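Local coordinates for carboxylesterase (Uncultured bacterium, PDB 5GMX), which hydrolyses carboxylic esters as a family VIII carboxylesterase and also acts on oxyimino cephalosporins, in keeping with its membership of the beta-lactamase clan, at residues L116-P126 against V164-V172; M76-E87 against L183-V191. All coordinates share one frame; numbering follows the deposited sequence.

Interaction 1 (L116-P126 against V164-V172)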
loop_
_atom_site.group_PDB
_atom_site.type_symbol
_atom_site.label_atom_id
_atom_site.label_comp_id
_atom_site.label_asym_id
_atom_site.label_seq_id
_atom_site.Cartn_x
_atom_site.Cartn_y
_atom_site.Cartn_z
ATOM N N LEU A 116 16.421 -3.057 2.759
ATOM C CA LEU A 116 15.254 -3.781 3.254
ATOM C C LEU A 116 13.964 -3.235 2.625
ATOM O O LEU A 116 13.095 -3.997 2.199
ATOM C CB LEU A 116 15.165 -3.681 4.784
ATOM C CG LEU A 116 14.106 -4.522 5.505
ATOM C CD1 LEU A 116 14.527 -5.976 5.581
ATOM C CD2 LEU A 116 13.795 -3.976 6.891
ATOM N N LEU A 117 13.849 -1.912 2.565
ATOM C CA LEU A 117 12.628 -1.277 2.064
ATOM C C LEU A 117 12.488 -1.323 0.549
ATOM O O LEU A 117 11.400 -1.071 0.040
ATOM C CB LEU A 117 12.563 0.180 2.514
ATOM C CG LEU A 117 12.190 0.371 3.973
ATOM C CD1 LEU A 117 12.359 1.827 4.339
ATOM C CD2 LEU A 117 10.750 -0.054 4.143
ATOM N N SER A 118 13.575 -1.647 -0.157
ATOM C CA SER A 118 13.533 -1.759 -1.616
ATOM C C SER A 118 13.606 -3.207 -2.088
ATOM O O SER A 118 13.960 -3.470 -3.241
ATOM C CB SER A 118 14.660 -0.946 -2.265
ATOM O OG SER A 118 15.931 -1.297 -1.743
ATOM N N HIS A 119 13.241 -4.133 -1.203
ATOM C CA HIS A 119 13.117 -5.554 -1.533
ATOM C C HIS A 119 14.458 -6.140 -1.962
ATOM O O HIS A 119 14.507 -7.039 -2.793
ATOM C CB HIS A 119 12.063 -5.772 -2.629
ATOM C CG HIS A 119 10.734 -5.175 -2.298
ATOM N ND1 HIS A 119 9.756 -5.869 -1.619
ATOM C CD2 HIS A 119 10.235 -3.935 -2.514
ATOM C CE1 HIS A 119 8.705 -5.088 -1.444
ATOM N NE2 HIS A 119 8.970 -3.910 -1.979
ATOM N N GLN A 120 15.539 -5.629 -1.383
ATOM C CA GLN A 120 16.879 -6.124 -1.695
ATOM C C GLN A 120 17.531 -6.910 -0.557
ATOM O O GLN A 120 18.720 -7.192 -0.618
ATOM C CB GLN A 120 17.792 -4.965 -2.062
ATOM C CG GLN A 120 17.316 -4.139 -3.223
ATOM C CD GLN A 120 18.359 -3.138 -3.653
ATOM O OE1 GLN A 120 19.221 -3.447 -4.474
ATOM N NE2 GLN A 120 18.306 -1.937 -3.081
ATOM N N ALA A 121 16.777 -7.230 0.492
ATOM C CA ALA A 121 17.332 -8.002 1.602
ATOM C C ALA A 121 17.346 -9.499 1.294
ATOM O O ALA A 121 18.029 -10.265 1.965
ATOM C CB ALA A 121 16.556 -7.740 2.888
ATOM N N GLY A 122 16.565 -9.917 0.304
ATOM C CA GLY A 122 16.578 -11.303 -0.123
ATOM C C GLY A 122 15.780 -12.267 0.734
ATOM O O GLY A 122 15.972 -13.473 0.649
ATOM N N ILE A 123 14.886 -11.760 1.571
ATOM C CA ILE A 123 14.030 -12.657 2.345
ATOM C C ILE A 123 12.589 -12.512 1.873
ATOM O O ILE A 123 11.681 -12.160 2.641
ATOM C CB ILE A 123 14.143 -12.403 3.856
ATOM C CG1 ILE A 123 14.136 -10.910 4.155
ATOM C CG2 ILE A 123 15.441 -12.995 4.399
ATOM C CD1 ILE A 123 14.167 -10.612 5.632
ATOM N N CYS A 124 12.407 -12.787 0.586
ATOM C CA CYS A 124 11.183 -12.466 -0.140
ATOM C C CYS A 124 9.939 -13.166 0.423
ATOM O O CYS A 124 8.809 -12.703 0.225
ATOM C CB CYS A 124 11.374 -12.802 -1.619
ATOM S SG CYS A 124 13.018 -12.290 -2.277
ATOM N N GLY A 125 10.159 -14.273 1.128
ATOM C CA GLY A 125 9.092 -15.009 1.785
ATOM C C GLY A 125 9.692 -16.015 2.757
ATOM O O GLY A 125 10.888 -16.298 2.692
ATOM N N PRO A 126 8.871 -16.564 3.663
ATOM C CA PRO A 126 9.380 -17.526 4.653
ATOM C C PRO A 126 9.851 -18.797 3.967
ATOM O O PRO A 126 9.195 -19.246 3.036
ATOM C CB PRO A 126 8.162 -17.805 5.546
ATOM C CG PRO A 126 7.177 -16.695 5.231
ATOM C CD PRO A 126 7.423 -16.336 3.808
ATOM N N VAL A 164 5.460 -10.478 3.348
ATOM C CA VAL A 164 6.171 -10.189 4.590
ATOM C C VAL A 164 6.785 -8.785 4.654
ATOM O O VAL A 164 7.345 -8.412 5.684
ATOM C CB VAL A 164 7.295 -11.232 4.839
ATOM C CG1 VAL A 164 6.720 -12.641 4.858
ATOM C CG2 VAL A 164 8.387 -11.118 3.790
ATOM N N PHE A 165 6.687 -8.009 3.574
ATOM C CA PHE A 165 7.233 -6.634 3.555
ATOM C C PHE A 165 6.748 -5.806 4.750
ATOM O O PHE A 165 7.529 -5.092 5.393
ATOM C CB PHE A 165 6.860 -5.922 2.245
ATOM C CG PHE A 165 7.266 -4.463 2.188
ATOM C CD1 PHE A 165 8.535 -4.103 1.776
ATOM C CD2 PHE A 165 6.366 -3.458 2.506
ATOM C CE1 PHE A 165 8.910 -2.768 1.713
ATOM C CE2 PHE A 165 6.736 -2.123 2.443
ATOM C CZ PHE A 165 8.010 -1.781 2.041
ATOM N N GLY A 166 5.451 -5.907 5.030
ATOM C CA GLY A 166 4.829 -5.163 6.106
ATOM C C GLY A 166 5.399 -5.512 7.465
ATOM O O GLY A 166 5.554 -4.641 8.322
ATOM N N HIS A 167 5.733 -6.787 7.659
ATOM C CA HIS A 167 6.314 -7.238 8.916
ATOM C C HIS A 167 7.741 -6.733 9.141
ATOM O O HIS A 167 8.079 -6.326 10.251
ATOM C CB HIS A 167 6.308 -8.765 8.995
ATOM C CG HIS A 167 4.988 -9.337 9.413
ATOM N ND1 HIS A 167 3.947 -9.524 8.532
ATOM C CD2 HIS A 167 4.533 -9.736 10.625
ATOM C CE1 HIS A 167 2.911 -10.031 9.177
ATOM N NE2 HIS A 167 3.238 -10.164 10.450
ATOM N N ILE A 168 8.587 -6.777 8.115
ATOM C CA ILE A 168 9.977 -6.369 8.310
ATOM C C ILE A 168 10.089 -4.838 8.397
ATOM O O ILE A 168 10.775 -4.293 9.297
ATOM C CB ILE A 168 10.902 -6.938 7.203
ATOM C CG1 ILE A 168 10.404 -6.554 5.810
ATOM C CG2 ILE A 168 10.983 -8.455 7.317
ATOM C CD1 ILE A 168 11.159 -7.239 4.675
ATOM N N ALA A 169 9.397 -4.148 7.488
ATOM C CA ALA A 169 9.341 -2.688 7.543
ATOM C C ALA A 169 8.764 -2.237 8.887
ATOM O O ALA A 169 9.343 -1.402 9.613
ATOM C CB ALA A 169 8.499 -2.144 6.390
ATOM N N GLY A 170 7.636 -2.850 9.226
ATOM C CA GLY A 170 6.905 -2.535 10.438
ATOM C C GLY A 170 7.700 -2.812 11.697
ATOM O O GLY A 170 7.587 -2.080 12.674
ATOM N N GLU A 171 8.496 -3.876 11.688
ATOM C CA GLU A 171 9.266 -4.222 12.870
ATOM C C GLU A 171 10.391 -3.219 13.064
ATOM O O GLU A 171 10.739 -2.885 14.203
ATOM C CB GLU A 171 9.813 -5.646 12.792
ATOM C CG GLU A 171 10.585 -6.092 14.037
ATOM C CD GLU A 171 9.756 -6.089 15.330
ATOM O OE1 GLU A 171 8.528 -5.851 15.289
ATOM O OE2 GLU A 171 10.348 -6.326 16.405
ATOM N N VAL A 172 10.958 -2.720 11.969
ATOM C CA VAL A 172 11.917 -1.626 12.142
ATOM C C VAL A 172 11.240 -0.417 12.812
ATOM O O VAL A 172 11.749 0.155 13.819
ATOM C CB VAL A 172 12.534 -1.202 10.804
ATOM C CG1 VAL A 172 13.381 0.055 10.973
ATOM C CG2 VAL A 172 13.374 -2.337 10.245
HETATM O O HOH W 1 6.214 -12.739 1.344
#
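Phe165, in the first turn of helix 165-175, packs its ring against both Leu117 and His119. Its CB carries CG anti to the backbone N (chi1 175°), which sends the ring out to the 116-126 segment. CG and CD1 lie by the imidazole, with CD1 3.4 Å from His119 CE1; the two planes are 21° apart but slid so far that they barely overlap. Next along the rim, the ring edge at CE1 comes to Leu117 O at 3.4 Å, near the ring plane, and CZ ends 3.9 Å from Leu117 CD2. A flat, apolar ring suits this place beside imidazole, carbonyl and methyl alike. In this beta-lactamase-type fold the pair backs the pocket: Phe165 also touches Lys74, and His119 meets the ring of Tyr160 while its ND1 is hydrogen-bonded to His161 N. Beside the rings, branched aliphatics meet. Leu116 CD1 meets Ile168 CD1 at 3.7 Å, and its other methyl, CD2, reaches Val172 CG2 one helical turn on. Near Gly125, Val164 CG1 packs on Pro126 CD at 3.9 Å. A water there donates to Cys124 O (2.8 Å) and accepts from Val164 N (3.1 Å), satisfying both buried backbone groups.

Interaction 2 (M76-E87 against L183-V191)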
loop_
_atom_site.group_PDB
_atom_site.type_symbol
_atom_site.label_atom_id
_atom_site.label_comp_id
_atom_site.label_asym_id
_atom_site.label_seq_id
_atom_site.Cartn_x
_atom_site.Cartn_y
_atom_site.Cartn_z
HETATM N N MSE A 76 1.317 2.457 2.464
HETATM C CA MSE A 76 0.999 2.981 3.787
HETATM C C MSE A 76 2.102 2.626 4.769
HETATM O O MSE A 76 2.553 3.490 5.549
HETATM C CB MSE A 76 -0.344 2.445 4.267
HETATM C CG MSE A 76 -1.467 2.722 3.277
HETATM SE SE MSE A 76 -1.692 4.641 2.884
HETATM C CE MSE A 76 -3.168 4.483 1.634
ATOM N N ALA A 77 2.593 1.388 4.688
ATOM C CA ALA A 77 3.621 0.968 5.636
ATOM C C ALA A 77 4.865 1.799 5.388
ATOM O O ALA A 77 5.525 2.251 6.334
ATOM C CB ALA A 77 3.927 -0.533 5.514
ATOM N N ALA A 78 5.153 2.045 4.108
ATOM C CA ALA A 78 6.379 2.753 3.772
ATOM C C ALA A 78 6.286 4.167 4.339
ATOM O O ALA A 78 7.290 4.740 4.794
ATOM C CB ALA A 78 6.617 2.773 2.260
ATOM N N THR A 79 5.067 4.712 4.353
ATOM C CA THR A 79 4.904 6.082 4.806
ATOM C C THR A 79 5.277 6.172 6.281
ATOM O O THR A 79 5.959 7.117 6.689
ATOM C CB THR A 79 3.483 6.594 4.560
ATOM O OG1 THR A 79 3.246 6.602 3.151
ATOM C CG2 THR A 79 3.335 8.010 5.078
ATOM N N VAL A 80 4.902 5.154 7.058
ATOM C CA VAL A 80 5.253 5.147 8.477
ATOM C C VAL A 80 6.770 5.271 8.620
ATOM O O VAL A 80 7.263 6.122 9.375
ATOM C CB VAL A 80 4.771 3.876 9.202
ATOM C CG1 VAL A 80 5.307 3.854 10.631
ATOM C CG2 VAL A 80 3.259 3.825 9.219
ATOM N N VAL A 81 7.510 4.468 7.849
ATOM C CA VAL A 81 8.966 4.465 8.011
ATOM C C VAL A 81 9.486 5.836 7.648
ATOM O O VAL A 81 10.309 6.419 8.374
ATOM C CB VAL A 81 9.662 3.384 7.153
ATOM C CG1 VAL A 81 11.180 3.568 7.208
ATOM C CG2 VAL A 81 9.280 1.995 7.652
ATOM N N GLY A 82 8.932 6.377 6.566
ATOM C CA GLY A 82 9.321 7.683 6.097
ATOM C C GLY A 82 9.129 8.739 7.161
ATOM O O GLY A 82 10.011 9.581 7.381
ATOM N N VAL A 83 7.988 8.678 7.848
ATOM C CA VAL A 83 7.687 9.693 8.850
ATOM C C VAL A 83 8.702 9.544 9.966
ATOM O O VAL A 83 9.275 10.540 10.439
ATOM C CB VAL A 83 6.244 9.574 9.388
ATOM C CG1 VAL A 83 6.048 10.442 10.633
ATOM C CG2 VAL A 83 5.242 9.945 8.286
ATOM N N LEU A 84 8.969 8.295 10.347
ATOM C CA LEU A 84 9.896 8.064 11.444
ATOM C C LEU A 84 11.299 8.463 11.020
ATOM O O LEU A 84 12.085 8.913 11.853
ATOM C CB LEU A 84 9.870 6.599 11.902
ATOM C CG LEU A 84 8.580 6.162 12.608
ATOM C CD1 LEU A 84 8.598 4.664 12.855
ATOM C CD2 LEU A 84 8.386 6.924 13.915
ATOM N N ALA A 85 11.608 8.332 9.727
ATOM C CA ALA A 85 12.939 8.717 9.294
ATOM C C ALA A 85 13.028 10.235 9.352
ATOM O O ALA A 85 14.067 10.797 9.709
ATOM C CB ALA A 85 13.237 8.200 7.899
ATOM N N ASP A 86 11.900 10.889 9.062
ATOM C CA ASP A 86 11.864 12.345 8.990
ATOM C C ASP A 86 12.023 12.938 10.384
ATOM O O ASP A 86 12.555 14.031 10.532
ATOM C CB ASP A 86 10.553 12.827 8.352
ATOM C CG ASP A 86 10.563 14.321 8.035
ATOM O OD1 ASP A 86 11.509 14.782 7.353
ATOM O OD2 ASP A 86 9.629 15.034 8.478
ATOM N N GLU A 87 11.581 12.202 11.400
ATOM C CA GLU A 87 11.740 12.626 12.794
ATOM C C GLU A 87 13.141 12.331 13.342
ATOM O O GLU A 87 13.458 12.708 14.464
ATOM C CB GLU A 87 10.717 11.932 13.697
ATOM C CG GLU A 87 9.266 12.233 13.388
ATOM C CD GLU A 87 8.318 11.352 14.198
ATOM O OE1 GLU A 87 8.806 10.587 15.062
ATOM O OE2 GLU A 87 7.091 11.412 13.967
ATOM N N LEU A 183 2.306 -1.695 14.383
ATOM C CA LEU A 183 2.488 -0.897 13.170
ATOM C C LEU A 183 1.184 -0.190 12.794
ATOM O O LEU A 183 1.199 0.968 12.372
ATOM C CB LEU A 183 2.967 -1.745 11.988
ATOM C CG LEU A 183 3.127 -0.775 10.800
ATOM C CD1 LEU A 183 4.450 -0.024 10.818
ATOM C CD2 LEU A 183 2.871 -1.386 9.461
ATOM N N GLY A 184 0.057 -0.882 12.977
ATOM C CA GLY A 184 -1.253 -0.299 12.744
ATOM C C GLY A 184 -1.538 0.958 13.560
ATOM O O GLY A 184 -2.137 1.919 13.058
ATOM N N GLN A 185 -1.121 0.957 14.822
ATOM C CA GLN A 185 -1.330 2.116 15.683
ATOM C C GLN A 185 -0.379 3.255 15.332
ATOM O O GLN A 185 -0.719 4.422 15.501
ATOM C CB GLN A 185 -1.183 1.742 17.155
ATOM C CG GLN A 185 -2.114 0.651 17.622
ATOM C CD GLN A 185 -1.710 0.125 18.992
ATOM O OE1 GLN A 185 -1.430 0.904 19.910
ATOM N NE2 GLN A 185 -1.650 -1.202 19.130
ATOM N N LEU A 186 0.831 2.921 14.903
ATOM C CA LEU A 186 1.760 3.939 14.423
ATOM C C LEU A 186 1.205 4.600 13.165
ATOM O O LEU A 186 1.290 5.815 13.012
ATOM C CB LEU A 186 3.132 3.338 14.151
ATOM C CG LEU A 186 3.960 2.966 15.369
ATOM C CD1 LEU A 186 5.179 2.138 14.945
ATOM C CD2 LEU A 186 4.385 4.244 16.102
ATOM N N PHE A 187 0.625 3.804 12.273
ATOM C CA PHE A 187 -0.005 4.366 11.080
ATOM C C PHE A 187 -1.204 5.250 11.469
ATOM O O PHE A 187 -1.352 6.364 10.968
ATOM C CB PHE A 187 -0.441 3.263 10.112
ATOM C CG PHE A 187 -1.229 3.776 8.937
ATOM C CD1 PHE A 187 -0.584 4.344 7.847
ATOM C CD2 PHE A 187 -2.613 3.698 8.926
ATOM C CE1 PHE A 187 -1.311 4.821 6.768
ATOM C CE2 PHE A 187 -3.346 4.174 7.856
ATOM C CZ PHE A 187 -2.694 4.738 6.774
ATOM N N ALA A 188 -2.051 4.756 12.363
ATOM C CA ALA A 188 -3.180 5.550 12.855
ATOM C C ALA A 188 -2.731 6.892 13.428
ATOM O O ALA A 188 -3.265 7.934 13.057
ATOM C CB ALA A 188 -3.961 4.780 13.914
ATOM N N GLU A 189 -1.736 6.867 14.312
ATOM C CA GLU A 189 -1.360 8.059 15.074
ATOM C C GLU A 189 -0.484 9.040 14.311
ATOM O O GLU A 189 -0.601 10.250 14.492
ATOM C CB GLU A 189 -0.660 7.657 16.383
ATOM C CG GLU A 189 -1.629 7.088 17.431
ATOM C CD GLU A 189 -0.941 6.549 18.680
ATOM O OE1 GLU A 189 0.307 6.593 18.747
ATOM O OE2 GLU A 189 -1.654 6.069 19.593
ATOM N N LYS A 190 0.392 8.533 13.454
ATOM C CA LYS A 190 1.356 9.406 12.804
ATOM C C LYS A 190 1.021 9.755 11.360
ATOM O O LYS A 190 1.532 10.730 10.836
ATOM C CB LYS A 190 2.749 8.787 12.876
ATOM C CG LYS A 190 3.274 8.720 14.297
ATOM C CD LYS A 190 4.688 8.209 14.356
ATOM C CE LYS A 190 5.286 8.467 15.729
ATOM N NZ LYS A 190 5.436 9.931 15.969
ATOM N N VAL A 191 0.164 8.975 10.713
ATOM C CA VAL A 191 -0.144 9.245 9.317
ATOM C C VAL A 191 -1.613 9.599 9.080
ATOM O O VAL A 191 -1.916 10.669 8.561
ATOM C CB VAL A 191 0.221 8.040 8.421
ATOM C CG1 VAL A 191 -0.200 8.300 6.988
ATOM C CG2 VAL A 191 1.708 7.745 8.510
#
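Helices 76-86 and 183-191 pass with their axes 9.7 Å apart at 66°, nearest where Val80 faces Phe187, whose CA atoms are 5.9 Å apart. Val80 makes a knob-into-hole contact, seated among Leu183, Leu186, Phe187 and Val191. It belongs to the helical part of the beta-lactamase-type fold, on the helix whose first turn carries Lys74 of the probable SxxK motif. The compact fork of valine fits such a hole because each methyl finds a different wall. CG1, anti to the backbone N (chi1 173°), meets Leu183 CD1 at 4.0 Å, whereas CG2 lies 3.8 Å from Phe187 CB, at the edge of that residue's ring and near its plane. A helical turn before Val80, Met76, deposited as selenomethionine, lays CB 3.6 Å from Phe187 CE1; its chain then bends so that SE makes an oblique Met-aromatic contact with the same ring. Thr79 turns its methyl inward, CG2 lying 3.8 Å from Val191 CG2, and gives its hydroxyl to the helix's own Gly75 O. Farther along, Lys190 suits the border between core and solvent: its chain crosses that of Leu84 at about a right angle, CE lying 3.9 Å from Leu84 CD2, and a bend at chi4 (-66°) then turns the ammonium to exposed Glu87. In this salt bridge Lys190 NZ donates to the syn lone pair of Glu87 OE2 at 3.0 Å.

Overall arrangement
The centres of interactions 1 and 2 lie about 16 Å apart, both in the helical part of the chain beside the antiparallel sheet. Along the sequence come 76-87, then both halves of interaction 1, then 183-191, so interaction 2 brings together two segments that flank interaction 1 in the sequence. The two join directly: Leu117 CD1 packs on Val81 CG1 at 3.6 Å, and Gly170 CA meets Leu183 CD1 at 3.5 Å. Helix 165-175, followed next by helix 183-192, also presents Ala173 to Val80, Leu84, Leu183 and Leu186. The two contacts thus appear to share one apolar core near the pocket; the bound phenylmethanesulfonic acid is about 9 Å from the side chain of Phe165 and about 12 Å from that of Ala77.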